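Local coordinates for multicopper oxidase (Uncultured bacterium, PDB 4E9X), which probably oxidises phenolic or similar substrates at one copper site and passes the electrons to a copper cluster that reduces dioxygen to water, at residues E3-I15 with Y305-E318. Numbering follows the deposited sequence.
Sequences EREFDMTIEEVTI and YGMFDHDGFKGEFE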
# COMPACT_ATOMS: atom_id res chain seq x y z
N GLU A 3 19.32 -31.47 12.65
CA GLU A 3 18.86 -31.75 11.27
C GLU A 3 17.39 -32.16 11.26
O GLU A 3 16.97 -33.11 11.95
CB GLU A 3 19.74 -32.83 10.65
CG GLU A 3 19.44 -33.14 9.20
CD GLU A 3 20.25 -34.34 8.67
OE1 GLU A 3 19.65 -35.37 8.33
OE2 GLU A 3 21.49 -34.22 8.58
N ARG A 4 16.58 -31.47 10.45
CA ARG A 4 15.14 -31.70 10.36
C ARG A 4 14.80 -31.93 8.90
O ARG A 4 14.96 -31.03 8.10
CB ARG A 4 14.34 -30.56 10.98
CG ARG A 4 14.75 -30.29 12.42
CD ARG A 4 13.70 -29.45 13.11
NE ARG A 4 14.18 -29.13 14.47
CZ ARG A 4 13.88 -29.94 15.50
NH1 ARG A 4 13.16 -31.05 15.33
NH2 ARG A 4 14.31 -29.65 16.71
N GLU A 5 14.36 -33.15 8.63
CA GLU A 5 14.06 -33.58 7.27
C GLU A 5 12.57 -33.88 7.12
O GLU A 5 12.01 -34.60 7.94
CB GLU A 5 14.88 -34.87 6.99
CG GLU A 5 14.61 -35.39 5.59
CD GLU A 5 15.63 -36.39 5.12
OE1 GLU A 5 16.56 -36.70 5.90
OE2 GLU A 5 15.55 -36.89 3.97
N PHE A 6 11.98 -33.34 6.06
CA PHE A 6 10.57 -33.40 5.78
C PHE A 6 10.28 -33.93 4.40
O PHE A 6 11.07 -33.62 3.50
CB PHE A 6 9.96 -31.99 5.89
CG PHE A 6 10.26 -31.39 7.27
CD1 PHE A 6 9.88 -32.02 8.45
CD2 PHE A 6 10.91 -30.20 7.38
CE1 PHE A 6 10.12 -31.49 9.68
CE2 PHE A 6 11.18 -29.65 8.63
CZ PHE A 6 10.81 -30.30 9.82
N ASP A 7 9.19 -34.66 4.24
CA ASP A 7 8.80 -35.15 2.92
C ASP A 7 7.50 -34.42 2.53
O ASP A 7 6.53 -34.49 3.29
CB ASP A 7 8.59 -36.65 2.89
CG ASP A 7 9.85 -37.46 3.06
OD1 ASP A 7 10.88 -37.16 2.38
OD2 ASP A 7 9.91 -38.46 3.84
N MET A 8 7.53 -33.69 1.42
CA MET A 8 6.33 -32.95 1.05
C MET A 8 5.88 -33.39 -0.34
O MET A 8 6.72 -33.83 -1.13
CB MET A 8 6.59 -31.44 1.09
CG MET A 8 5.35 -30.56 0.85
SD MET A 8 5.85 -28.80 0.97
CE MET A 8 7.28 -29.14 2.01
N THR A 9 4.60 -33.35 -0.62
CA THR A 9 4.11 -33.64 -1.98
C THR A 9 3.36 -32.38 -2.46
O THR A 9 3.11 -31.43 -1.69
CB THR A 9 3.15 -34.81 -2.10
OG1 THR A 9 1.94 -34.50 -1.37
CG2 THR A 9 3.81 -36.07 -1.49
N ILE A 10 3.08 -32.39 -3.75
CA ILE A 10 2.32 -31.37 -4.42
C ILE A 10 1.14 -32.10 -5.07
O ILE A 10 1.43 -33.05 -5.82
CB ILE A 10 3.08 -30.53 -5.44
CG1 ILE A 10 4.46 -30.09 -4.94
CG2 ILE A 10 2.27 -29.29 -5.82
CD1 ILE A 10 5.27 -29.34 -6.00
N GLU A 11 -0.09 -31.72 -4.80
CA GLU A 11 -1.28 -32.49 -5.17
C GLU A 11 -2.29 -31.64 -5.91
O GLU A 11 -2.43 -30.45 -5.58
CB GLU A 11 -1.97 -33.08 -3.92
CG GLU A 11 -1.01 -33.92 -3.07
CD GLU A 11 -0.59 -35.25 -3.66
OE1 GLU A 11 -1.19 -35.74 -4.64
OE2 GLU A 11 0.42 -35.85 -3.12
N GLU A 12 -3.04 -32.23 -6.84
CA GLU A 12 -4.18 -31.56 -7.44
C GLU A 12 -5.40 -31.90 -6.59
O GLU A 12 -5.82 -33.05 -6.52
CB GLU A 12 -4.41 -32.04 -8.89
CG GLU A 12 -3.25 -31.60 -9.77
CD GLU A 12 -3.35 -31.97 -11.22
OE1 GLU A 12 -4.35 -32.59 -11.66
OE2 GLU A 12 -2.42 -31.58 -11.97
N VAL A 13 -5.93 -30.86 -5.93
CA VAL A 13 -7.13 -31.01 -5.12
C VAL A 13 -8.03 -29.83 -5.37
O VAL A 13 -7.62 -28.80 -5.96
CB VAL A 13 -6.81 -31.15 -3.60
CG1 VAL A 13 -5.98 -32.39 -3.32
CG2 VAL A 13 -6.09 -29.90 -3.06
N THR A 14 -9.29 -29.97 -4.93
CA THR A 14 -10.27 -28.88 -4.95
C THR A 14 -10.65 -28.49 -3.50
O THR A 14 -10.96 -29.36 -2.68
CB THR A 14 -11.52 -29.35 -5.73
OG1 THR A 14 -11.15 -29.67 -7.08
CG2 THR A 14 -12.62 -28.29 -5.77
N ILE A 15 -10.62 -27.19 -3.26
CA ILE A 15 -10.95 -26.69 -1.94
C ILE A 15 -12.21 -25.87 -2.01
O ILE A 15 -12.52 -25.32 -3.04
CB ILE A 15 -9.78 -25.85 -1.31
CG1 ILE A 15 -9.37 -24.71 -2.23
CG2 ILE A 15 -8.62 -26.78 -0.98
CD1 ILE A 15 -8.43 -23.71 -1.53
N TYR A 305 8.76 -28.66 17.32
CA TYR A 305 9.28 -28.46 15.98
C TYR A 305 8.90 -29.59 15.05
O TYR A 305 8.75 -30.73 15.52
CB TYR A 305 10.82 -28.31 16.05
CG TYR A 305 11.16 -27.11 16.93
CD1 TYR A 305 10.68 -25.85 16.57
CD2 TYR A 305 11.92 -27.21 18.10
CE1 TYR A 305 10.95 -24.73 17.35
CE2 TYR A 305 12.21 -26.08 18.89
CZ TYR A 305 11.71 -24.86 18.49
OH TYR A 305 11.95 -23.69 19.23
N GLY A 306 8.76 -29.30 13.78
CA GLY A 306 8.41 -30.30 12.79
C GLY A 306 7.55 -29.72 11.68
O GLY A 306 7.48 -28.49 11.52
N MET A 307 6.89 -30.60 10.93
CA MET A 307 6.02 -30.20 9.83
C MET A 307 4.61 -30.73 10.15
O MET A 307 4.42 -31.92 10.52
CB MET A 307 6.52 -30.65 8.46
CG MET A 307 5.44 -30.42 7.37
SD MET A 307 6.04 -31.08 5.76
CE MET A 307 7.01 -29.72 5.25
N PHE A 308 3.60 -29.87 10.07
CA PHE A 308 2.27 -30.17 10.52
C PHE A 308 1.25 -29.93 9.43
O PHE A 308 1.08 -28.81 8.94
CB PHE A 308 1.86 -29.29 11.75
CG PHE A 308 2.79 -29.48 12.91
CD1 PHE A 308 2.42 -30.34 13.94
CD2 PHE A 308 4.00 -28.80 12.95
CE1 PHE A 308 3.26 -30.54 15.02
CE2 PHE A 308 4.85 -29.07 14.02
CZ PHE A 308 4.47 -29.91 15.06
N ASP A 309 0.56 -31.01 9.07
CA ASP A 309 -0.62 -30.91 8.20
C ASP A 309 -1.83 -30.47 9.03
O ASP A 309 -1.80 -30.50 10.28
CB ASP A 309 -0.98 -32.22 7.50
CG ASP A 309 -0.01 -32.68 6.43
OD1 ASP A 309 1.00 -32.03 6.18
OD2 ASP A 309 -0.26 -33.78 5.85
N HIS A 310 -2.88 -30.06 8.36
CA HIS A 310 -4.09 -29.74 9.08
C HIS A 310 -5.28 -30.11 8.19
O HIS A 310 -5.44 -29.60 7.06
CB HIS A 310 -4.17 -28.25 9.45
CG HIS A 310 -5.49 -27.92 10.11
ND1 HIS A 310 -6.03 -28.73 11.10
CD2 HIS A 310 -6.30 -26.85 9.92
CE1 HIS A 310 -7.17 -28.15 11.48
NE2 HIS A 310 -7.37 -27.04 10.78
N ASP A 311 -6.14 -31.01 8.72
CA ASP A 311 -7.21 -31.48 7.86
C ASP A 311 -8.25 -30.41 7.59
O ASP A 311 -8.95 -30.51 6.59
CB ASP A 311 -7.89 -32.74 8.43
CG ASP A 311 -8.35 -32.65 9.86
OD1 ASP A 311 -8.56 -31.50 10.35
OD2 ASP A 311 -8.45 -33.71 10.53
N GLY A 312 -8.36 -29.33 8.37
CA GLY A 312 -9.31 -28.26 8.03
C GLY A 312 -8.90 -27.54 6.77
O GLY A 312 -9.71 -26.81 6.21
N PHE A 313 -7.65 -27.72 6.33
CA PHE A 313 -7.16 -27.05 5.11
C PHE A 313 -7.10 -28.01 3.93
O PHE A 313 -6.72 -27.58 2.82
CB PHE A 313 -5.74 -26.53 5.36
CG PHE A 313 -5.65 -25.48 6.47
CD1 PHE A 313 -6.71 -24.66 6.79
CD2 PHE A 313 -4.44 -25.32 7.12
CE1 PHE A 313 -6.51 -23.69 7.76
CE2 PHE A 313 -4.25 -24.35 8.10
CZ PHE A 313 -5.32 -23.50 8.42
N LYS A 314 -7.43 -29.28 4.11
CA LYS A 314 -7.30 -30.25 3.02
C LYS A 314 -8.39 -30.15 1.95
O LYS A 314 -9.55 -29.88 2.28
CB LYS A 314 -7.37 -31.69 3.58
CG LYS A 314 -6.04 -32.03 4.29
CD LYS A 314 -6.31 -33.38 4.97
CE LYS A 314 -5.19 -33.94 5.76
NZ LYS A 314 -4.23 -34.47 4.78
N GLY A 315 -7.98 -30.35 0.67
CA GLY A 315 -8.97 -30.35 -0.41
C GLY A 315 -9.27 -31.80 -0.79
O GLY A 315 -8.76 -32.78 -0.24
N GLU A 316 -10.15 -31.90 -1.79
CA GLU A 316 -10.66 -33.17 -2.27
C GLU A 316 -9.92 -33.56 -3.55
O GLU A 316 -9.79 -32.75 -4.50
CB GLU A 316 -12.18 -33.04 -2.55
CG GLU A 316 -13.00 -32.77 -1.30
CD GLU A 316 -14.50 -32.67 -1.58
OE1 GLU A 316 -14.93 -32.76 -2.77
OE2 GLU A 316 -15.24 -32.51 -0.59
N PHE A 317 -9.41 -34.80 -3.62
CA PHE A 317 -8.79 -35.34 -4.81
C PHE A 317 -9.81 -35.65 -5.91
O PHE A 317 -10.97 -35.95 -5.58
CB PHE A 317 -8.10 -36.66 -4.45
CG PHE A 317 -6.79 -36.41 -3.70
CD1 PHE A 317 -5.60 -36.28 -4.38
CD2 PHE A 317 -6.79 -36.33 -2.31
CE1 PHE A 317 -4.38 -36.10 -3.71
CE2 PHE A 317 -5.57 -36.13 -1.61
CZ PHE A 317 -4.39 -35.99 -2.32
N GLU A 318 -9.49 -35.65 -7.19
CA GLU A 318 -10.43 -36.19 -8.17
C GLU A 318 -10.71 -37.67 -7.98
O GLU A 318 -9.71 -38.33 -7.59
CB GLU A 318 -9.78 -35.96 -9.55
CG GLU A 318 -9.73 -34.46 -9.84
CD GLU A 318 -11.16 -33.88 -9.84
OE1 GLU A 318 -11.95 -34.27 -10.77
OE2 GLU A 318 -11.46 -33.09 -8.92
O HOH W 1 -6.79 -35.05 -7.98
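The two facing sheets of the N-terminal cupredoxin-like beta sandwich are bridged where Phe6, on strand 3-18 of one sheet, packs against Met307, on strand 306-308 at the border of the other. Met307 CB lies over one face of the Phe6 ring, offset toward the rim, 4.0 Å from its centroid. With CG anti to the backbone N (chi1 170°), the methionine chain runs on beside the ring, placing SD obliquely in a Met-aromatic contact and bringing CE to Phe6 CB. Ile37, on strand 36-40 beside strand 306-308, touches both side chains. Nearby, the Arg4 guanidinium presents a face to Tyr305 CB, 3.5 Å from CZ, its plane 46° from that of the phenol ring; Asp43 forms a salt bridge with Arg4 NE, and Tyr305 OH is hydrogen-bonded to Asp125.

In this sandwich the C-terminal tail, after leaving strand 306-308, passes from the second sheet to the first and adds a short, weakly bonded antiparallel strand to strand 3-18, held by one hydrogen-bonded pair: Thr14 N donates to Glu316 O (2.9 Å) and Glu316 N to Thr14 O (2.8 Å). Gly315 sits tight against Val13 and Ile15, where a beta carbon would clash. Beyond it the Phe317 ring lies across Val13, with CG1 centred over one face, 3.9 Å from the centroid and almost on the ring normal. Glu11 meets the ring's edge: OE1 is 3.3 Å from Phe317 CE1, while OE2 accepts from Thr9 OG1 at 2.7 Å and from Asn52. Replacing Glu11 with an alanine would probably cost Thr9 and Asn52 their shared acceptor and take the carboxylate away from the edge of the Phe317 ring. Farther along, one water bridges Glu12 O and Glu318 N, accepting from the latter at 2.9 Å.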